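Local coordinates for protein extracellular ligand-binding receptor (Rhodopseudomonas palustris, PDB 3SG0) that binds benzoyl-formic acid (phenylglyoxylate) in its pocket and probably serves as a periplasmic solute-binding protein that presents lignin-derived aromatic acids for uptake, at residues P39-A42 / L43-Q47; P226-L229 / P230-L234; H247-T251 / E252-K256. One frame throughout, in Å; residues are numbered along the deposited sequence. Where two conformers were deposited one is given.

Contact 1 of 3, residues P39-A42 / L43-Q47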
loop_
_atom_site.group_PDB
_atom_site.type_symbol
_atom_site.label_atom_id
_atom_site.label_comp_id
_atom_site.label_asym_id
_atom_site.label_seq_id
_atom_site.Cartn_x
_atom_site.Cartn_y
_atom_site.Cartn_z
ATOM N N PRO A 39 6.417 -11.670 7.370
ATOM C CA PRO A 39 6.998 -10.322 7.470
ATOM C C PRO A 39 6.062 -9.198 7.014
ATOM O O PRO A 39 6.374 -8.021 7.226
ATOM C CB PRO A 39 8.238 -10.400 6.569
ATOM C CG PRO A 39 7.957 -11.533 5.635
ATOM C CD PRO A 39 7.168 -12.534 6.443
ATOM N N GLY A 40 4.933 -9.550 6.408
ATOM C CA GLY A 40 3.924 -8.568 6.065
ATOM C C GLY A 40 2.906 -8.295 7.153
ATOM O O GLY A 40 1.980 -7.521 6.906
ATOM N N ALA A 41 3.064 -8.880 8.341
ATOM C CA ALA A 41 2.022 -8.834 9.368
ATOM C C ALA A 41 1.577 -7.431 9.771
ATOM O O ALA A 41 0.396 -7.233 10.071
ATOM C CB ALA A 41 2.448 -9.621 10.606
ATOM N N ALA A 42 2.490 -6.467 9.813
ATOM C CA ALA A 42 2.084 -5.117 10.199
ATOM C C ALA A 42 1.185 -4.463 9.148
ATOM O O ALA A 42 0.551 -3.431 9.415
ATOM C CB ALA A 42 3.292 -4.249 10.479
ATOM N N LEU A 43 1.141 -5.057 7.955
ATOM C CA LEU A 43 0.229 -4.617 6.905
ATOM C C LEU A 43 -1.050 -5.454 6.918
ATOM O O LEU A 43 -2.161 -4.919 6.886
ATOM C CB LEU A 43 0.893 -4.652 5.520
ATOM C CG LEU A 43 2.110 -3.738 5.315
ATOM C CD1 LEU A 43 3.408 -4.342 5.871
ATOM C CD2 LEU A 43 2.290 -3.389 3.845
ATOM N N GLY A 44 -0.914 -6.776 6.967
ATOM C CA GLY A 44 -2.075 -7.639 6.859
ATOM C C GLY A 44 -2.926 -7.776 8.104
ATOM O O GLY A 44 -4.133 -7.999 8.000
ATOM N N GLN A 45 -2.331 -7.664 9.284
ATOM C CA GLN A 45 -3.136 -7.744 10.498
ATOM C C GLN A 45 -4.166 -6.611 10.600
ATOM O O GLN A 45 -5.322 -6.861 10.912
ATOM C CB GLN A 45 -2.260 -7.828 11.749
ATOM C CG GLN A 45 -1.790 -9.222 12.043
ATOM C CD GLN A 45 -2.901 -10.103 12.591
ATOM O OE1 GLN A 45 -3.739 -9.654 13.380
ATOM N NE2 GLN A 45 -2.916 -11.361 12.171
ATOM N N PRO A 46 -3.757 -5.360 10.323
ATOM C CA PRO A 46 -4.744 -4.274 10.301
ATOM C C PRO A 46 -5.873 -4.547 9.305
ATOM O O PRO A 46 -7.031 -4.212 9.565
ATOM C CB PRO A 46 -3.903 -3.070 9.857
ATOM C CG PRO A 46 -2.557 -3.358 10.451
ATOM C CD PRO A 46 -2.378 -4.844 10.258
ATOM N N GLN A 47 -5.535 -5.138 8.166
ATOM C CA GLN A 47 -6.533 -5.487 7.161
ATOM C C GLN A 47 -7.483 -6.557 7.699
ATOM O O GLN A 47 -8.695 -6.442 7.560
ATOM C CB GLN A 47 -5.837 -5.891 5.863
ATOM C CG GLN A 47 -5.133 -4.680 5.253
ATOM C CD GLN A 47 -3.999 -5.008 4.315
ATOM O OE1 GLN A 47 -3.710 -6.175 4.022
ATOM N NE2 GLN A 47 -3.335 -3.967 3.839
#
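The flat carbonyl group of Gly-40 is gripped from opposite faces by two N-H groups of the next turn. Gly-44 N donates to Gly-40 O at 3.0 Å, tilted 20° from the carbonyl plane, while Leu-43 N, 2.8 Å from Gly-40 O, comes in 39° above the plane on the other side. One oxygen thus closes a tight i to i+3 turn and the first full i to i+4 turn of helix 41-50. Carbon fills in around the same oxygen: Leu-43 CB lies 3.4 Å from Gly-40 O, and CD1 also packs against it. The leucine's CG stands anti to its carbonyl carbon (chi1 -62°), and its branched end touches the bound benzoyl-formic acid, a fitting role for an apolar residue in a pocket for an aromatic acid. Gly-44, with no side chain, adds no bulk beside the doubly used oxygen.

One residue on, Gln-45 N donates to Ala-41 O (2.9 Å), and Gln-45 CB rests on that oxygen before the chain bends at chi2 and carries its amide to Ala-36 O. Pro-46 breaks the series. It has no N-H for the turn before; instead its CG lies 3.3 Å from Ala-42 O, and the helix kinks here. Ala-41 and Ala-42, with nothing beyond CB, keep this first turn slim.

Gln-47 ties the helix to its surroundings, its amide bonding to Ser-97 OG, just ahead of helix 99-111, and to Phe-307 O of helix 306-328. Helix 41-50 itself follows strand 28-34, an inner strand of the six-stranded sheet.

Contact 2 of 3, residues P226-L229 / P230-L234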
loop_
_atom_site.group_PDB
_atom_site.type_symbol
_atom_site.label_atom_id
_atom_site.label_comp_id
_atom_site.label_asym_id
_atom_site.label_seq_id
_atom_site.Cartn_x
_atom_site.Cartn_y
_atom_site.Cartn_z
ATOM N N PRO A 226 9.968 -4.994 9.414
ATOM C CA PRO A 226 11.341 -5.176 8.916
ATOM C C PRO A 226 12.055 -3.874 8.547
ATOM O O PRO A 226 13.271 -3.885 8.396
ATOM C CB PRO A 226 11.143 -6.033 7.661
ATOM C CG PRO A 226 9.939 -6.851 7.978
ATOM C CD PRO A 226 9.024 -5.886 8.713
ATOM N N ALA A 227 11.326 -2.776 8.365
ATOM C CA ALA A 227 11.949 -1.499 8.000
ATOM C C ALA A 227 12.739 -0.873 9.142
ATOM O O ALA A 227 13.560 0.021 8.920
ATOM C CB ALA A 227 10.895 -0.525 7.501
ATOM N N VAL A 228 12.481 -1.308 10.369
ATOM C CA VAL A 228 13.202 -0.751 11.515
ATOM C C VAL A 228 14.677 -1.152 11.505
ATOM O O VAL A 228 15.557 -0.335 11.781
ATOM C CB VAL A 228 12.549 -1.150 12.852
ATOM C CG1 VAL A 228 13.415 -0.729 14.028
ATOM C CG2 VAL A 228 11.154 -0.533 12.957
ATOM N N LEU A 229 14.944 -2.412 11.180
ATOM C CA LEU A 229 16.289 -2.973 11.262
ATOM C C LEU A 229 17.378 -2.134 10.577
ATOM O O LEU A 229 18.368 -1.774 11.208
ATOM C CB LEU A 229 16.287 -4.408 10.731
ATOM C CG LEU A 229 17.638 -5.105 10.598
ATOM C CD1 LEU A 229 18.328 -5.203 11.948
ATOM C CD2 LEU A 229 17.467 -6.481 9.976
ATOM N N PRO A 230 17.221 -1.819 9.285
ATOM C CA PRO A 230 18.296 -1.031 8.663
ATOM C C PRO A 230 18.476 0.358 9.274
ATOM O O PRO A 230 19.601 0.851 9.326
ATOM C CB PRO A 230 17.869 -0.929 7.191
ATOM C CG PRO A 230 16.394 -1.262 7.193
ATOM C CD PRO A 230 16.202 -2.241 8.306
ATOM N N GLN A 231 17.392 0.985 9.723
ATOM C CA GLN A 231 17.511 2.313 10.309
ATOM C C GLN A 231 18.234 2.255 11.659
ATOM O O GLN A 231 19.136 3.051 11.919
ATOM C CB GLN A 231 16.139 2.990 10.425
ATOM C CG GLN A 231 16.229 4.392 11.005
ATOM C CD GLN A 231 15.258 5.372 10.383
ATOM O OE1 GLN A 231 14.391 5.008 9.588
ATOM N NE2 GLN A 231 15.415 6.639 10.740
ATOM N N LYS A 232 17.849 1.311 12.508
ATOM C CA LYS A 232 18.553 1.113 13.771
ATOM C C LYS A 232 20.016 0.742 13.549
ATOM O O LYS A 232 20.895 1.213 14.270
ATOM C CB LYS A 232 17.867 0.045 14.625
ATOM C CG LYS A 232 16.577 0.504 15.275
ATOM C CD LYS A 232 16.047 -0.533 16.259
ATOM C CE LYS A 232 16.574 -0.300 17.663
ATOM N NZ LYS A 232 15.976 0.921 18.276
ATOM N N ALA A 233 20.285 -0.107 12.567
ATOM C CA ALA A 233 21.658 -0.528 12.311
ATOM C C ALA A 233 22.521 0.649 11.874
ATOM O O ALA A 233 23.660 0.795 12.323
ATOM C CB ALA A 233 21.690 -1.643 11.274
ATOM N N LEU A 234 21.980 1.505 11.015
ATOM C CA LEU A 234 22.701 2.702 10.606
ATOM C C LEU A 234 23.011 3.587 11.810
ATOM O O LEU A 234 24.147 4.048 11.977
ATOM C CB LEU A 234 21.895 3.478 9.566
ATOM C CG LEU A 234 21.945 2.905 8.148
ATOM C CD1 LEU A 234 20.758 3.371 7.333
ATOM C CD2 LEU A 234 23.257 3.288 7.469
#
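Val-228 and Leu-229 offer their carbonyls to Lys-232 and Ala-233 in two regular i to i+4 bonds, Lys-232 N to Val-228 O being 2.9 Å long and almost straight (N-H...O 178°), where a 3-10 turn that includes Pro-226 and Ala-227 runs into helix 228-236. The second bond, Ala-233 N to Leu-229 O, has the same length.

Above the first of them the side chains of Val-228 and Lys-232 run side by side in the same direction. Val-228 CG1 lies anti to its own N (chi1 172°), which brings it to 3.5 Å from Lys-232 CD, a tight fit for two carbons. The lysine's methylenes thus serve as an apolar partner, after which bends at chi3 and chi4 turn NZ to a salt bridge with Asp-261. Ala-233 suits its place by being small: its CB is 3.3 Å from Leu-229 O, beside the bond made there.

Pro-230 fits the start of a helix, where its missing N-H costs little. Its CD sits 3.4 Å from Pro-226 O, the oxygen such an N-H would have sought, and that oxygen bonds to Tyr-196 OH instead. Leu-229 CB also closes on Pro-230 CD, at 3.3 Å, the two side chains crossing at about a right angle.

Helix 228-236 is the middle element of a beta-alpha-beta unit between strands 217-221 and 242-244 of the four-stranded parallel sheet. Pro-230 and Leu-234 pack down on Ile-220 of that sheet, Ala-233 leans on helix 204-212, and Val-228 faces Phe-254 and Leu-257 of helix 252-258.

Contact 3 of 3, residues H247-T251 / E252-K256. With 173 (benzoyl-formic acid), chain B.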
loop_
_atom_site.group_PDB
_atom_site.type_symbol
_atom_site.label_atom_id
_atom_site.label_comp_id
_atom_site.label_asym_id
_atom_site.label_seq_id
_atom_site.Cartn_x
_atom_site.Cartn_y
_atom_site.Cartn_z
ATOM N N HIS A 247 6.311 4.881 2.333
ATOM C CA HIS A 247 5.012 4.711 2.969
ATOM C C HIS A 247 4.762 3.302 3.510
ATOM O O HIS A 247 3.749 3.067 4.166
ATOM C CB HIS A 247 3.869 5.176 2.060
ATOM C CG HIS A 247 3.779 4.459 0.745
ATOM N ND1 HIS A 247 2.774 4.733 -0.158
ATOM C CD2 HIS A 247 4.549 3.499 0.172
ATOM C CE1 HIS A 247 2.928 3.977 -1.229
ATOM N NE2 HIS A 247 3.998 3.219 -1.057
ATOM N N GLY A 248 5.677 2.368 3.249
ATOM C CA GLY A 248 5.637 1.072 3.911
ATOM C C GLY A 248 5.833 1.170 5.418
ATOM O O GLY A 248 5.535 0.204 6.129
ATOM N N VAL A 249 6.315 2.307 5.916
ATOM C CA VAL A 249 6.574 2.437 7.345
ATOM C C VAL A 249 5.488 3.201 8.095
ATOM O O VAL A 249 5.622 3.436 9.295
ATOM C CB VAL A 249 7.956 3.089 7.639
ATOM C CG1 VAL A 249 9.054 2.416 6.815
ATOM C CG2 VAL A 249 7.936 4.607 7.423
ATOM N N ALA A 250 4.410 3.569 7.402
ATOM C CA ALA A 250 3.435 4.535 7.910
ATOM C C ALA A 250 2.473 3.961 8.956
ATOM O O ALA A 250 1.315 4.388 9.052
ATOM C CB ALA A 250 2.678 5.158 6.745
ATOM N N THR A 251 2.973 3.017 9.750
ATOM C CA THR A 251 2.227 2.425 10.851
ATOM C C THR A 251 2.840 2.824 12.189
ATOM O O THR A 251 4.064 2.875 12.340
ATOM C CB THR A 251 2.179 0.888 10.748
ATOM O OG1 THR A 251 1.721 0.368 12.000
ATOM C CG2 THR A 251 3.554 0.279 10.434
ATOM N N GLU A 252 1.992 3.101 13.170
ATOM C CA GLU A 252 2.488 3.404 14.505
ATOM C C GLU A 252 3.339 2.264 15.090
ATOM O O GLU A 252 4.139 2.495 15.993
ATOM C CB GLU A 252 1.342 3.806 15.434
ATOM C CG GLU A 252 0.830 5.228 15.201
ATOM C CD GLU A 252 0.078 5.421 13.889
ATOM O OE1 GLU A 252 -0.504 4.443 13.365
ATOM O OE2 GLU A 252 0.069 6.565 13.386
ATOM N N GLU A 253 3.198 1.046 14.572
ATOM C CA GLU A 253 4.056 -0.055 15.027
ATOM C C GLU A 253 5.522 0.206 14.706
ATOM O O GLU A 253 6.415 -0.206 15.449
ATOM C CB GLU A 253 3.641 -1.382 14.391
ATOM C CG GLU A 253 2.256 -1.847 14.772
ATOM C CD GLU A 253 1.925 -3.216 14.209
ATOM O OE1 GLU A 253 2.810 -4.096 14.237
ATOM O OE2 GLU A 253 0.788 -3.407 13.737
ATOM N N PHE A 254 5.775 0.871 13.588
ATOM C CA PHE A 254 7.128 1.231 13.184
ATOM C C PHE A 254 7.703 2.277 14.137
ATOM O O PHE A 254 8.867 2.203 14.536
ATOM C CB PHE A 254 7.114 1.742 11.738
ATOM C CG PHE A 254 8.430 2.300 11.263
ATOM C CD1 PHE A 254 9.389 1.483 10.684
ATOM C CD2 PHE A 254 8.694 3.653 11.371
ATOM C CE1 PHE A 254 10.582 2.007 10.240
ATOM C CE2 PHE A 254 9.886 4.182 10.922
ATOM C CZ PHE A 254 10.835 3.352 10.355
ATOM N N ILE A 255 6.883 3.251 14.514
ATOM C CA ILE A 255 7.314 4.279 15.456
ATOM C C ILE A 255 7.643 3.656 16.802
ATOM O O ILE A 255 8.676 3.964 17.406
ATOM C CB ILE A 255 6.244 5.382 15.635
ATOM C CG1 ILE A 255 6.054 6.153 14.324
ATOM C CG2 ILE A 255 6.618 6.330 16.784
ATOM C CD1 ILE A 255 4.978 7.226 14.381
ATOM N N LYS A 256 6.779 2.767 17.274
ATOM C CA LYS A 256 6.961 2.153 18.585
ATOM C C LYS A 256 8.221 1.289 18.634
ATOM O O LYS A 256 9.015 1.379 19.574
ATOM C CB LYS A 256 5.733 1.319 18.946
ATOM C CG LYS A 256 5.798 0.651 20.312
ATOM C CD LYS A 256 4.516 -0.122 20.585
ATOM C CE LYS A 256 4.626 -0.976 21.836
ATOM N NZ LYS A 256 3.437 -1.860 21.995
HETATM O O1B 173 B . 3.741 -3.448 -1.784
HETATM C C1 173 B . 4.398 -3.902 -0.886
HETATM O O1A 173 B . 5.198 -5.030 -1.022
HETATM C C2 173 B . 4.578 -3.127 0.392
HETATM O O2 173 B . 5.430 -3.434 1.171
HETATM C C1G 173 B . 3.612 -2.016 0.659
HETATM C C2D 173 B . 2.124 -2.252 0.421
HETATM C C2E 173 B . 1.134 -1.131 0.661
HETATM C C3 173 B . 1.650 0.230 1.125
HETATM C C1E 173 B . 3.159 0.441 1.352
HETATM C C1D 173 B . 4.154 -0.679 1.128
HETATM O O HOH W 1 -0.954 4.196 10.677
HETATM O O HOH W 2 0.285 -1.802 11.542
#
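Val-249 presses its CB almost squarely onto the face of the Phe-254 ring, 3.6 Å from the centroid and only 6° off the ring normal, a clear CH-pi contact. Both methyls follow, CG1 toward CE1 and CG2 toward CE2, so that the branched valine spreads over the flat ring. Two backbone oxygens crowd Phe-254 CB from the same side, Val-249 O at 3.3 Å and Thr-251 O equally near. The ring reaches the valine because CG stands opposite the backbone N about the first torsion (chi1 173°). Replacing Phe-254 by an alanine would probably strip Val-249 of its flat partner and open a gap between the loop and the helix.

Thr-251 is the N-cap. Its OG1 accepts from Glu-253 N at 3.0 Å, and its carbonyl takes Phe-254 N, which approaches from well above the carbonyl plane. Glu-252 N, by contrast, is buried without a partner in the model.

The other side is looser and watery. The threonine hydroxyl gives its proton to a water 2.6 Å from OG1, which in turn donates to Glu-253 OE2. A second water links Ala-250 O to Glu-252 OE1. Two glutamates in the first turn suit a helix start, whose dipole would be expected to favour negative charge.

At the loop's far end one carbon of the benzoyl-formic acid ring, C1E, sits over the face of the His-247 ring, 3.6 Å from CD2, the two rings being tilted against each other; the histidine also bonds to Asp-143 and Glu-270. Gly-248 CA approaches C1D just as closely, where a CB would be crowded. The loop comes from strand 242-244, and helix 252-258 packs through Phe-254 on Gln-231 of helix 228-236.

The three contacts come in series along the chain, each at the start of a helix. Contact 1 belongs to helix 41-50, which follows a strand of the six-stranded sheet; contacts 2 and 3 lie on the helices that come before and after strand 242-244 of the four-stranded sheet in the chain. Contacts 2 and 3 have centres about 12 Å apart and share a packed interface, with Ala-227 CB 3.5 Å from Val-249 CG1. Contact 1 is about 11 Å from contact 3 and about 18 Å from contact 2, centre to centre, yet touches both. Contacts 1 and 3 both supply pocket residues, consistent with the two-lobed binding proteins of this family, which hold the ligand between lobes.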